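Local coordinates for conserved lipoprotein, putative (Clostridium novyi, PDB 4L1N) that is of unknown function but, as a putative lipoprotein of a family grouped with the beta-propellers, is probably held at the cell membrane, at residues F52-L57 and N152-Q157; W69-S72 and F77-C80; V142-I147 and Q184-E189; E160-K165 and K169-A174. One frame throughout, in Å; residues are numbered along the deposited sequence.

Interaction 1 of 4, residues F52-L57 and N152-Q157; sequences FLKKEL and NIETGQ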
loop_
_atom_site.group_PDB
_atom_site.type_symbol
_atom_site.label_atom_id
_atom_site.label_comp_id
_atom_site.label_asym_id
_atom_site.label_seq_id
_atom_site.Cartn_x
_atom_site.Cartn_y
_atom_site.Cartn_z
ATOM N N PHE A 52 -6.838 8.142 -3.649
ATOM C CA PHE A 52 -5.634 8.461 -4.398
ATOM C C PHE A 52 -5.915 9.313 -5.620
ATOM O O PHE A 52 -6.967 9.199 -6.252
ATOM C CB PHE A 52 -4.936 7.161 -4.823
ATOM C CG PHE A 52 -4.329 6.388 -3.676
ATOM C CD1 PHE A 52 -5.084 5.470 -2.958
ATOM C CD2 PHE A 52 -3.001 6.581 -3.313
ATOM C CE1 PHE A 52 -4.522 4.758 -1.904
ATOM C CE2 PHE A 52 -2.441 5.871 -2.255
ATOM C CZ PHE A 52 -3.196 4.947 -1.578
ATOM N N LEU A 53 -4.952 10.173 -5.942
ATOM C CA LEU A 53 -4.980 11.085 -7.074
ATOM C C LEU A 53 -4.002 10.579 -8.122
ATOM O O LEU A 53 -2.853 10.275 -7.781
ATOM C CB LEU A 53 -4.616 12.509 -6.622
ATOM C CG LEU A 53 -5.418 13.136 -5.480
ATOM C CD1 LEU A 53 -4.755 14.418 -5.003
ATOM C CD2 LEU A 53 -6.853 13.415 -5.890
ATOM N N LYS A 54 -4.454 10.424 -9.378
ATOM C CA LYS A 54 -3.559 9.964 -10.432
ATOM C C LYS A 54 -2.819 11.189 -10.993
ATOM O O LYS A 54 -3.463 12.137 -11.455
ATOM C CB LYS A 54 -4.332 9.195 -11.522
ATOM C CG LYS A 54 -3.415 8.620 -12.581
ATOM C CD LYS A 54 -4.128 8.124 -13.811
ATOM C CE LYS A 54 -3.097 7.683 -14.827
ATOM N NZ LYS A 54 -3.663 7.495 -16.196
ATOM N N LYS A 55 -1.478 11.192 -10.918
ATOM C CA LYS A 55 -0.666 12.288 -11.443
ATOM C C LYS A 55 0.290 11.734 -12.485
ATOM O O LYS A 55 1.190 10.974 -12.145
ATOM C CB LYS A 55 0.090 13.017 -10.321
ATOM C CG LYS A 55 -0.805 13.719 -9.317
ATOM C CD LYS A 55 -0.010 14.234 -8.134
ATOM C CE LYS A 55 -0.869 14.913 -7.097
ATOM N NZ LYS A 55 -1.427 16.194 -7.588
ATOM N N GLU A 56 0.078 12.086 -13.763
ATOM C CA GLU A 56 0.917 11.603 -14.862
ATOM C C GLU A 56 2.345 12.112 -14.701
ATOM O O GLU A 56 2.555 13.176 -14.115
ATOM C CB GLU A 56 0.330 12.004 -16.208
ATOM C CG GLU A 56 -0.818 11.110 -16.624
ATOM C CD GLU A 56 -1.670 11.589 -17.780
ATOM O OE1 GLU A 56 -1.279 12.566 -18.461
ATOM O OE2 GLU A 56 -2.744 10.984 -18.000
ATOM N N LEU A 57 3.324 11.325 -15.150
ATOM C CA LEU A 57 4.729 11.690 -15.013
ATOM C C LEU A 57 5.432 11.710 -16.347
ATOM O O LEU A 57 5.075 10.939 -17.243
ATOM C CB LEU A 57 5.449 10.703 -14.080
ATOM C CG LEU A 57 5.071 10.720 -12.617
ATOM C CD1 LEU A 57 5.460 9.433 -11.974
ATOM C CD2 LEU A 57 5.738 11.849 -11.899
ATOM N N ASN A 152 -7.447 0.685 -7.159
ATOM C CA ASN A 152 -7.444 0.685 -8.624
ATOM C C ASN A 152 -6.292 1.558 -9.123
ATOM O O ASN A 152 -6.246 2.753 -8.821
ATOM C CB ASN A 152 -8.780 1.178 -9.146
ATOM C CG ASN A 152 -9.029 0.921 -10.616
ATOM O OD1 ASN A 152 -8.240 1.278 -11.505
ATOM N ND2 ASN A 152 -10.179 0.348 -10.905
ATOM N N ILE A 153 -5.347 0.947 -9.862
ATOM C CA ILE A 153 -4.121 1.604 -10.339
ATOM C C ILE A 153 -4.409 2.753 -11.301
ATOM O O ILE A 153 -3.534 3.602 -11.500
ATOM C CB ILE A 153 -3.089 0.612 -10.955
ATOM C CG1 ILE A 153 -3.563 -0.019 -12.274
ATOM C CG2 ILE A 153 -2.629 -0.414 -9.935
ATOM C CD1 ILE A 153 -2.478 -0.332 -13.216
ATOM N N GLU A 154 -5.620 2.803 -11.863
ATOM C CA GLU A 154 -5.995 3.835 -12.823
ATOM C C GLU A 154 -6.843 4.945 -12.189
ATOM O O GLU A 154 -6.519 6.113 -12.375
ATOM C CB GLU A 154 -6.738 3.190 -14.015
ATOM C CG GLU A 154 -7.038 4.114 -15.183
ATOM C CD GLU A 154 -5.872 4.936 -15.697
ATOM O OE1 GLU A 154 -4.854 4.343 -16.122
ATOM O OE2 GLU A 154 -5.982 6.182 -15.669
ATOM N N THR A 155 -7.934 4.596 -11.488
ATOM C CA THR A 155 -8.875 5.568 -10.923
ATOM C C THR A 155 -8.497 6.046 -9.503
ATOM O O THR A 155 -8.971 7.096 -9.068
ATOM C CB THR A 155 -10.313 5.005 -10.931
ATOM O OG1 THR A 155 -10.397 3.848 -10.101
ATOM C CG2 THR A 155 -10.825 4.686 -12.336
ATOM N N GLY A 156 -7.685 5.284 -8.788
ATOM C CA GLY A 156 -7.297 5.652 -7.433
ATOM C C GLY A 156 -8.392 5.387 -6.421
ATOM O O GLY A 156 -8.259 5.757 -5.252
ATOM N N GLN A 157 -9.488 4.732 -6.881
ATOM C CA GLN A 157 -10.651 4.301 -6.100
ATOM C C GLN A 157 -10.210 3.152 -5.196
ATOM O O GLN A 157 -9.608 2.190 -5.684
ATOM C CB GLN A 157 -11.790 3.887 -7.057
ATOM C CG GLN A 157 -13.193 4.220 -6.563
ATOM C CD GLN A 157 -13.551 5.686 -6.590
ATOM O OE1 GLN A 157 -12.810 6.529 -7.092
ATOM N NE2 GLN A 157 -14.705 6.033 -6.042
#
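Lys54 NZ lies 2.7 Å from Glu154 OE2 in a salt bridge that uses the syn lone pair of that oxygen; the other oxygen, Glu154 OE1, is 3.4 Å from the same NZ. The lysine reaches across as a straight rod: CG stands anti to the backbone N (chi1 -176°) and the chain stays extended beyond it, with CD passing 3.4 Å from Glu154 O. Glu154 starts out away from strand 49-56, and a bend at chi2 (50°) swings its carboxylate back to meet the ammonium group. Lys54 also has a cation-pi partner in Trp107, whose NE1 is hydrogen-bonded to Ile153 O, so one indole touches both segments. Residues 152-157 form the tight turn of the hairpin between strands 147-152 and 157-160, the second of which pairs antiparallel with 49-56. Asn152 OD1 accepts Glu154 N at 3.1 Å, in its carbonyl plane and on a lone pair, making an Asx turn. The turn is closed by Gly156 N to Asn152 O at 2.9 Å. Gly156 has positive phi (77°), and its carbonyl oxygen receives Phe52 N at 3.2 Å. That same oxygen sits at the edge of the Phe52 ring, near its plane, while the ring itself leads away into the interior against Leu111, Ile96 and Ile135. Lys50 NZ is hydrogen-bonded to both Phe52 O and Thr155 O.

Interaction 2 of 4, residues W69-S72 and F77-C80; sequences WKNS and FSAC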
loop_
_atom_site.group_PDB
_atom_site.type_symbol
_atom_site.label_atom_id
_atom_site.label_comp_id
_atom_site.label_asym_id
_atom_site.label_seq_id
_atom_site.Cartn_x
_atom_site.Cartn_y
_atom_site.Cartn_z
ATOM N N TRP A 69 10.657 -2.662 -7.822
ATOM C CA TRP A 69 9.516 -2.737 -8.727
ATOM C C TRP A 69 8.876 -4.125 -8.722
ATOM O O TRP A 69 9.492 -5.085 -9.184
ATOM C CB TRP A 69 9.937 -2.392 -10.159
ATOM C CG TRP A 69 10.194 -0.944 -10.444
ATOM C CD1 TRP A 69 11.405 -0.363 -10.683
ATOM C CD2 TRP A 69 9.206 0.063 -10.711
ATOM N NE1 TRP A 69 11.235 0.956 -11.039
ATOM C CE2 TRP A 69 9.896 1.245 -11.062
ATOM C CE3 TRP A 69 7.800 0.089 -10.660
ATOM C CZ2 TRP A 69 9.233 2.449 -11.321
ATOM C CZ3 TRP A 69 7.144 1.276 -10.952
ATOM C CH2 TRP A 69 7.856 2.438 -11.269
ATOM N N LYS A 70 7.649 -4.233 -8.195
ATOM C CA LYS A 70 6.879 -5.475 -8.197
ATOM C C LYS A 70 6.043 -5.468 -9.456
ATOM O O LYS A 70 5.212 -4.576 -9.645
ATOM C CB LYS A 70 5.990 -5.594 -6.944
ATOM C CG LYS A 70 6.572 -6.388 -5.781
ATOM C CD LYS A 70 5.713 -6.176 -4.520
ATOM C CE LYS A 70 6.335 -6.719 -3.261
ATOM N NZ LYS A 70 6.064 -5.838 -2.099
ATOM N N ASN A 71 6.291 -6.425 -10.339
ATOM C CA ASN A 71 5.568 -6.543 -11.596
ATOM C C ASN A 71 4.184 -7.138 -11.405
ATOM O O ASN A 71 3.971 -7.939 -10.492
ATOM C CB ASN A 71 6.355 -7.431 -12.536
ATOM C CG ASN A 71 7.088 -6.696 -13.609
ATOM O OD1 ASN A 71 7.851 -5.756 -13.359
ATOM N ND2 ASN A 71 6.899 -7.154 -14.828
ATOM N N SER A 72 3.253 -6.783 -12.295
ATOM C CA SER A 72 1.906 -7.342 -12.317
ATOM C C SER A 72 2.002 -8.814 -12.768
ATOM O O SER A 72 3.003 -9.183 -13.399
ATOM C CB SER A 72 1.033 -6.528 -13.266
ATOM O OG SER A 72 -0.265 -7.081 -13.383
ATOM N N PHE A 77 2.069 -4.269 -16.154
ATOM C CA PHE A 77 2.336 -3.169 -15.244
ATOM C C PHE A 77 3.410 -3.505 -14.215
ATOM O O PHE A 77 3.769 -4.670 -14.031
ATOM C CB PHE A 77 1.043 -2.771 -14.507
ATOM C CG PHE A 77 -0.068 -2.252 -15.383
ATOM C CD1 PHE A 77 0.038 -1.014 -16.011
ATOM C CD2 PHE A 77 -1.241 -2.978 -15.548
ATOM C CE1 PHE A 77 -0.991 -0.533 -16.824
ATOM C CE2 PHE A 77 -2.270 -2.498 -16.365
ATOM C CZ PHE A 77 -2.138 -1.277 -16.996
ATOM N N SER A 78 3.900 -2.463 -13.537
ATOM C CA SER A 78 4.868 -2.526 -12.456
ATOM C C SER A 78 4.603 -1.376 -11.492
ATOM O O SER A 78 4.170 -0.303 -11.919
ATOM C CB SER A 78 6.292 -2.488 -12.987
ATOM O OG SER A 78 7.161 -3.036 -12.012
ATOM N N ALA A 79 4.817 -1.615 -10.192
ATOM C CA ALA A 79 4.579 -0.635 -9.139
ATOM C C ALA A 79 5.659 -0.695 -8.051
ATOM O O ALA A 79 6.329 -1.718 -7.910
ATOM C CB ALA A 79 3.209 -0.863 -8.523
ATOM N N CYS A 80 5.817 0.415 -7.285
ATOM C CA CYS A 80 6.737 0.591 -6.154
ATOM C C CYS A 80 6.288 1.794 -5.309
ATOM O O CYS A 80 5.386 2.525 -5.733
ATOM C CB CYS A 80 8.181 0.752 -6.632
ATOM S SG CYS A 80 8.548 2.359 -7.400
#
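Trp69 lays its indole against Cys80, with SG 3.8 Å from the centroid of the six-membered ring and only 3° off the ring normal, a sulfur-aromatic contact made squarely over one face. Two torsions build it: Trp69 CG is anti to its carbonyl carbon, and Cys80 SG sits between its own backbone N and carbonyl carbon (chi1 73°). Ala79 N lies at the indole edge, in its plane. Ser78 stands beside the ring, with OG 3.4 Å from Trp69 CB and donating to Asn71 OD1 at 3.1 Å. That donor lies above the amide's carbonyl plane, 44° out of it, and is therefore not on a lone pair. Asn71 and Ser78 form the antiparallel non-hydrogen-bonded pair of this beta hairpin. Lys70 and Ala79, the hydrogen-bonded pair, point to the opposite face, joined by Lys70 N to Ala79 O at 2.9 Å and Ala79 N to Lys70 O at 3.0 Å. Ser72 N to Phe77 O, at 2.8 Å, ties the end nearest the turn. Polar ends turn elsewhere: Lys70 NZ to Ile123 O, Asn71 ND2 to Asn75 OD1 and Ser72 OG to Asn74 OD1, while Lys99 makes a cation-pi contact with Trp69. Three backbone bonds thus join the two segments, Trp125 NE1 also bonds to Lys70 O, and the Cys80-Trp69 and Ser78-Asn71 contacts add apolar and polar attraction to them.

Interaction 3 of 4, residues V142-I147 and Q184-E189; sequences VSQGGI and QILVYE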
loop_
_atom_site.group_PDB
_atom_site.type_symbol
_atom_site.label_atom_id
_atom_site.label_comp_id
_atom_site.label_asym_id
_atom_site.label_seq_id
_atom_site.Cartn_x
_atom_site.Cartn_y
_atom_site.Cartn_z
ATOM N N VAL A 142 6.101 3.510 15.772
ATOM C CA VAL A 142 5.065 2.538 16.090
ATOM C C VAL A 142 4.224 2.179 14.836
ATOM O O VAL A 142 3.737 1.045 14.706
ATOM C CB VAL A 142 4.223 3.133 17.241
ATOM C CG1 VAL A 142 2.778 2.610 17.247
ATOM C CG2 VAL A 142 4.921 2.904 18.581
ATOM N N SER A 143 4.128 3.131 13.909
ATOM C CA SER A 143 3.405 3.131 12.641
ATOM C C SER A 143 4.003 2.175 11.555
ATOM O O SER A 143 4.334 2.604 10.451
ATOM C CB SER A 143 3.400 4.559 12.110
ATOM O OG SER A 143 4.728 5.048 11.987
ATOM N N GLN A 144 4.076 0.887 11.846
ATOM C CA GLN A 144 4.616 -0.129 10.925
ATOM C C GLN A 144 3.558 -0.638 9.943
ATOM O O GLN A 144 3.900 -1.157 8.872
ATOM C CB GLN A 144 5.199 -1.328 11.696
ATOM C CG GLN A 144 6.199 -0.969 12.765
ATOM C CD GLN A 144 6.790 -2.190 13.434
ATOM O OE1 GLN A 144 6.730 -3.331 12.923
ATOM N NE2 GLN A 144 7.408 -1.966 14.597
ATOM N N GLY A 145 2.296 -0.527 10.339
ATOM C CA GLY A 145 1.171 -0.954 9.529
ATOM C C GLY A 145 -0.076 -0.162 9.789
ATOM O O GLY A 145 -0.033 0.853 10.479
ATOM N N GLY A 146 -1.189 -0.635 9.238
ATOM C CA GLY A 146 -2.470 0.034 9.402
ATOM C C GLY A 146 -3.616 -0.720 8.786
ATOM O O GLY A 146 -3.914 -1.851 9.185
ATOM N N ILE A 147 -4.286 -0.084 7.815
ATOM C CA ILE A 147 -5.454 -0.672 7.151
ATOM C C ILE A 147 -5.048 -1.136 5.765
ATOM O O ILE A 147 -4.296 -0.431 5.082
ATOM C CB ILE A 147 -6.642 0.336 7.125
ATOM C CG1 ILE A 147 -6.973 0.842 8.553
ATOM C CG2 ILE A 147 -7.875 -0.276 6.482
ATOM C CD1 ILE A 147 -7.648 2.186 8.649
ATOM N N GLN A 184 -1.031 -10.222 7.543
ATOM C CA GLN A 184 -0.259 -10.191 8.779
ATOM C C GLN A 184 -0.641 -9.011 9.579
ATOM O O GLN A 184 -0.610 -7.877 9.088
ATOM C CB GLN A 184 1.252 -10.206 8.594
ATOM C CG GLN A 184 1.771 -11.560 8.247
ATOM C CD GLN A 184 1.997 -12.437 9.418
ATOM O OE1 GLN A 184 1.527 -13.551 9.439
ATOM N NE2 GLN A 184 2.764 -11.989 10.375
ATOM N N ILE A 185 -0.973 -9.269 10.839
ATOM C CA ILE A 185 -1.360 -8.219 11.764
ATOM C C ILE A 185 -0.330 -8.181 12.882
ATOM O O ILE A 185 0.068 -9.226 13.358
ATOM C CB ILE A 185 -2.816 -8.487 12.276
ATOM C CG1 ILE A 185 -3.768 -8.634 11.103
ATOM C CG2 ILE A 185 -3.309 -7.406 13.249
ATOM C CD1 ILE A 185 -4.755 -9.586 11.276
ATOM N N LEU A 186 0.120 -6.995 13.269
ATOM C CA LEU A 186 0.992 -6.788 14.420
ATOM C C LEU A 186 0.106 -6.279 15.587
ATOM O O LEU A 186 -0.487 -5.183 15.510
ATOM C CB LEU A 186 2.132 -5.813 14.085
ATOM C CG LEU A 186 3.006 -5.312 15.260
ATOM C CD1 LEU A 186 4.056 -6.329 15.644
ATOM C CD2 LEU A 186 3.651 -3.950 14.934
ATOM N N VAL A 187 -0.054 -7.123 16.619
ATOM C CA VAL A 187 -0.867 -6.784 17.784
ATOM C C VAL A 187 0.001 -6.322 18.957
ATOM O O VAL A 187 0.880 -7.047 19.374
ATOM C CB VAL A 187 -1.758 -7.940 18.225
ATOM C CG1 VAL A 187 -2.799 -7.452 19.219
ATOM C CG2 VAL A 187 -2.416 -8.619 17.030
ATOM N N TYR A 188 -0.250 -5.105 19.469
ATOM C CA TYR A 188 0.376 -4.558 20.660
ATOM C C TYR A 188 -0.532 -4.927 21.834
ATOM O O TYR A 188 -1.753 -4.905 21.687
ATOM C CB TYR A 188 0.569 -3.057 20.523
ATOM C CG TYR A 188 1.700 -2.644 19.597
ATOM C CD1 TYR A 188 3.036 -2.719 20.009
ATOM C CD2 TYR A 188 1.436 -2.062 18.360
ATOM C CE1 TYR A 188 4.073 -2.264 19.196
ATOM C CE2 TYR A 188 2.466 -1.623 17.529
ATOM C CZ TYR A 188 3.785 -1.731 17.946
ATOM O OH TYR A 188 4.789 -1.273 17.114
ATOM N N GLU A 189 0.042 -5.367 22.956
ATOM C CA GLU A 189 -0.724 -5.824 24.111
ATOM C C GLU A 189 -1.442 -4.692 24.831
ATOM O O GLU A 189 -2.556 -4.899 25.315
ATOM C CB GLU A 189 0.163 -6.600 25.095
ATOM C CG GLU A 189 0.796 -7.884 24.546
ATOM C CD GLU A 189 -0.016 -8.885 23.733
ATOM O OE1 GLU A 189 -1.135 -9.250 24.162
ATOM O OE2 GLU A 189 0.492 -9.340 22.681
#
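The loop joining strands 130-137 and 147-152 of the large sheet reaches strand 180-188 of the three-stranded sheet, where Val142 and Gln144 meet Leu186 and Tyr188. The loop bends in an inverse gamma turn centred on Ser143, closed by Gln144 N to Val142 O at 2.9 Å. Val142 O then faces the edge of the Tyr188 ring, near its plane, with Tyr188 OH 3.5 Å away, and Val142 CG1 approaches Tyr188 CE2 at 4.3 Å. Gln144 extends beyond CG (chi2 -177°) and brings its amide to the Leu186 and Tyr188 side chains. Gln144 OE1 is 3.7 Å from the methyl carbon Leu186 CD2. Gln144 NE2 is 3.7 Å from Tyr188 OH. The amide plane stands 84° from the tyrosine ring, a nearly perpendicular meeting and no stack. Outside the pair, Leu193 touches both Val142 and Tyr188. No hydrogen bond crosses between the segments, so cohesion here rests on loose van der Waals and perhaps weak polar contacts, with Gln170 holding the loop through NE2 to Val142 O and OE1 to Gly145 N, and the backbone bonding of Gly146 with Val171 as a further tie.

Interaction 4 of 4, residues E160-K165 and K169-A174; sequences ELYNTK and KQVVYA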
loop_
_atom_site.group_PDB
_atom_site.type_symbol
_atom_site.label_atom_id
_atom_site.label_comp_id
_atom_site.label_asym_id
_atom_site.label_seq_id
_atom_site.Cartn_x
_atom_site.Cartn_y
_atom_site.Cartn_z
ATOM N N GLU A 160 -11.806 -1.098 1.424
ATOM C CA GLU A 160 -11.116 -1.800 2.505
ATOM C C GLU A 160 -11.108 -3.285 2.281
ATOM O O GLU A 160 -12.116 -3.841 1.839
ATOM C CB GLU A 160 -11.769 -1.540 3.871
ATOM C CG GLU A 160 -11.743 -0.120 4.410
ATOM C CD GLU A 160 -12.365 0.024 5.792
ATOM O OE1 GLU A 160 -12.865 -0.987 6.338
ATOM O OE2 GLU A 160 -12.390 1.162 6.315
ATOM N N LEU A 161 -9.995 -3.945 2.609
ATOM C CA LEU A 161 -9.918 -5.403 2.536
ATOM C C LEU A 161 -9.855 -5.943 3.943
ATOM O O LEU A 161 -10.383 -7.024 4.231
ATOM C CB LEU A 161 -8.685 -5.875 1.751
ATOM C CG LEU A 161 -8.745 -5.852 0.261
ATOM C CD1 LEU A 161 -7.370 -6.153 -0.312
ATOM C CD2 LEU A 161 -9.744 -6.848 -0.243
ATOM N N TYR A 162 -9.137 -5.208 4.814
ATOM C CA TYR A 162 -8.936 -5.589 6.194
ATOM C C TYR A 162 -8.660 -4.367 7.063
ATOM O O TYR A 162 -7.586 -3.795 7.003
ATOM C CB TYR A 162 -7.787 -6.624 6.334
ATOM C CG TYR A 162 -7.919 -7.449 7.588
ATOM C CD1 TYR A 162 -7.684 -6.894 8.840
ATOM C CD2 TYR A 162 -8.379 -8.759 7.538
ATOM C CE1 TYR A 162 -7.848 -7.635 10.006
ATOM C CE2 TYR A 162 -8.578 -9.500 8.702
ATOM C CZ TYR A 162 -8.323 -8.924 9.934
ATOM O OH TYR A 162 -8.478 -9.624 11.102
ATOM N N ASN A 163 -9.634 -3.989 7.872
ATOM C CA ASN A 163 -9.528 -2.939 8.865
ATOM C C ASN A 163 -9.858 -3.576 10.200
ATOM O O ASN A 163 -10.988 -4.047 10.365
ATOM C CB ASN A 163 -10.472 -1.785 8.543
ATOM C CG ASN A 163 -10.503 -0.680 9.568
ATOM O OD1 ASN A 163 -9.898 -0.755 10.643
ATOM N ND2 ASN A 163 -11.211 0.383 9.253
ATOM N N THR A 164 -8.897 -3.596 11.153
ATOM C CA THR A 164 -9.103 -4.210 12.468
ATOM C C THR A 164 -9.963 -3.346 13.416
ATOM O O THR A 164 -10.328 -3.825 14.484
ATOM C CB THR A 164 -7.764 -4.505 13.176
ATOM O OG1 THR A 164 -7.209 -3.272 13.583
ATOM C CG2 THR A 164 -6.756 -5.272 12.322
ATOM N N LYS A 165 -10.195 -2.072 13.082
ATOM C CA LYS A 165 -10.907 -1.062 13.880
ATOM C C LYS A 165 -10.252 -0.922 15.305
ATOM O O LYS A 165 -10.903 -0.506 16.262
ATOM C CB LYS A 165 -12.423 -1.338 13.947
ATOM C CG LYS A 165 -13.128 -1.292 12.594
ATOM C CD LYS A 165 -13.731 0.068 12.282
ATOM C CE LYS A 165 -14.280 0.203 10.878
ATOM N NZ LYS A 165 -14.924 1.528 10.679
ATOM N N LYS A 169 -3.730 -3.009 16.688
ATOM C CA LYS A 169 -3.752 -4.123 15.743
ATOM C C LYS A 169 -3.544 -3.545 14.334
ATOM O O LYS A 169 -4.486 -3.029 13.733
ATOM C CB LYS A 169 -5.098 -4.876 15.846
ATOM C CG LYS A 169 -5.172 -5.919 16.945
ATOM C CD LYS A 169 -6.493 -5.846 17.703
ATOM C CE LYS A 169 -6.776 -7.052 18.583
ATOM N NZ LYS A 169 -7.180 -8.237 17.764
ATOM N N GLN A 170 -2.307 -3.612 13.819
ATOM C CA GLN A 170 -1.965 -3.042 12.518
ATOM C C GLN A 170 -1.677 -4.089 11.461
ATOM O O GLN A 170 -0.782 -4.885 11.672
ATOM C CB GLN A 170 -0.695 -2.186 12.659
ATOM C CG GLN A 170 -0.785 -1.043 13.642
ATOM C CD GLN A 170 0.512 -0.290 13.816
ATOM O OE1 GLN A 170 1.516 -0.520 13.133
ATOM N NE2 GLN A 170 0.510 0.657 14.734
ATOM N N VAL A 171 -2.319 -4.009 10.273
ATOM C CA VAL A 171 -1.985 -4.866 9.127
ATOM C C VAL A 171 -0.608 -4.401 8.629
ATOM O O VAL A 171 -0.443 -3.210 8.387
ATOM C CB VAL A 171 -3.065 -4.817 8.026
ATOM C CG1 VAL A 171 -2.644 -5.617 6.799
ATOM C CG2 VAL A 171 -4.423 -5.294 8.551
ATOM N N VAL A 172 0.399 -5.294 8.605
ATOM C CA VAL A 172 1.766 -4.919 8.214
ATOM C C VAL A 172 2.020 -5.272 6.746
ATOM O O VAL A 172 2.746 -4.530 6.077
ATOM C CB VAL A 172 2.912 -5.452 9.141
ATOM C CG1 VAL A 172 2.901 -4.762 10.494
ATOM C CG2 VAL A 172 2.878 -6.959 9.316
ATOM N N TYR A 173 1.427 -6.374 6.241
ATOM C CA TYR A 173 1.525 -6.815 4.842
ATOM C C TYR A 173 0.475 -7.895 4.524
ATOM O O TYR A 173 -0.263 -8.302 5.414
ATOM C CB TYR A 173 2.948 -7.306 4.496
ATOM C CG TYR A 173 3.426 -8.517 5.261
ATOM C CD1 TYR A 173 3.212 -9.803 4.773
ATOM C CD2 TYR A 173 4.192 -8.379 6.418
ATOM C CE1 TYR A 173 3.698 -10.928 5.446
ATOM C CE2 TYR A 173 4.646 -9.498 7.125
ATOM C CZ TYR A 173 4.434 -10.772 6.610
ATOM O OH TYR A 173 4.919 -11.888 7.261
ATOM N N ALA A 174 0.408 -8.346 3.250
ATOM C CA ALA A 174 -0.500 -9.377 2.750
ATOM C C ALA A 174 0.070 -10.074 1.517
ATOM O O ALA A 174 0.840 -9.492 0.734
ATOM C CB ALA A 174 -1.863 -8.791 2.428
#
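Thr164 OG1 donates a hydrogen bond to Lys169 O at 2.7 Å, approaching 19° out of the carbonyl plane with a C=O...donor angle of 139°. The hydroxyl stands between the backbone N and the carbonyl carbon (chi1 72°), and beside it Thr164 CG2 comes within 3.5 Å of the same Lys169 O. Lys169 CB is 3.5 Å from Thr164 OG1, after which its chain bends away. The second touching point is apolar: Val171 CG2 packs 3.6 Å from Tyr162 CD1, the two side chains crossing obliquely. Thr164 CG2 lies in the plane of the Tyr162 ring, at its edge. One shell further out, Asn163 OD1 accepts Lys165 N at 2.8 Å in an Asx turn, and its ND2 reaches Glu160 OE2 at 3.3 Å from above the carboxylate plane. Thr164 OG1 also bonds to Asp166 N, as in an ST turn. Leu161 and Tyr162 both face Leu148 in a classic beta bulge where the chain turns a corner out of strand 157-160, and Lys201 and Ile203 touch the tyrosine from strand 196-204. Donating to Lys169 O while bonded to Asp166 N, the Thr164 hydroxyl has its rotation set by two partners, whereas the Val171-Tyr162 contact is purely apolar.

Interactions 1 and 2 occupy one side of the chain's centre and interactions 3 and 4 the other, their centres about 22 to 26 Å apart across the divide. The first two both reach the nine-stranded antiparallel sheet; their centres lie about 14 Å apart, and Ile153 CD1 packs on Phe77 CD2 at 3.7 Å. Along the chain, interaction 2 nests within interaction 1 and closes before 3 and 4 open; interactions 1 and 3 cross, their segments alternating, while 1 closes before 4 opens. Interaction 4 is nested in interaction 3, centres about 8 Å apart. Interactions 3 and 4 join the large sheet's loops to the three-stranded sheet, consistent with a compact all-beta propeller-like fold.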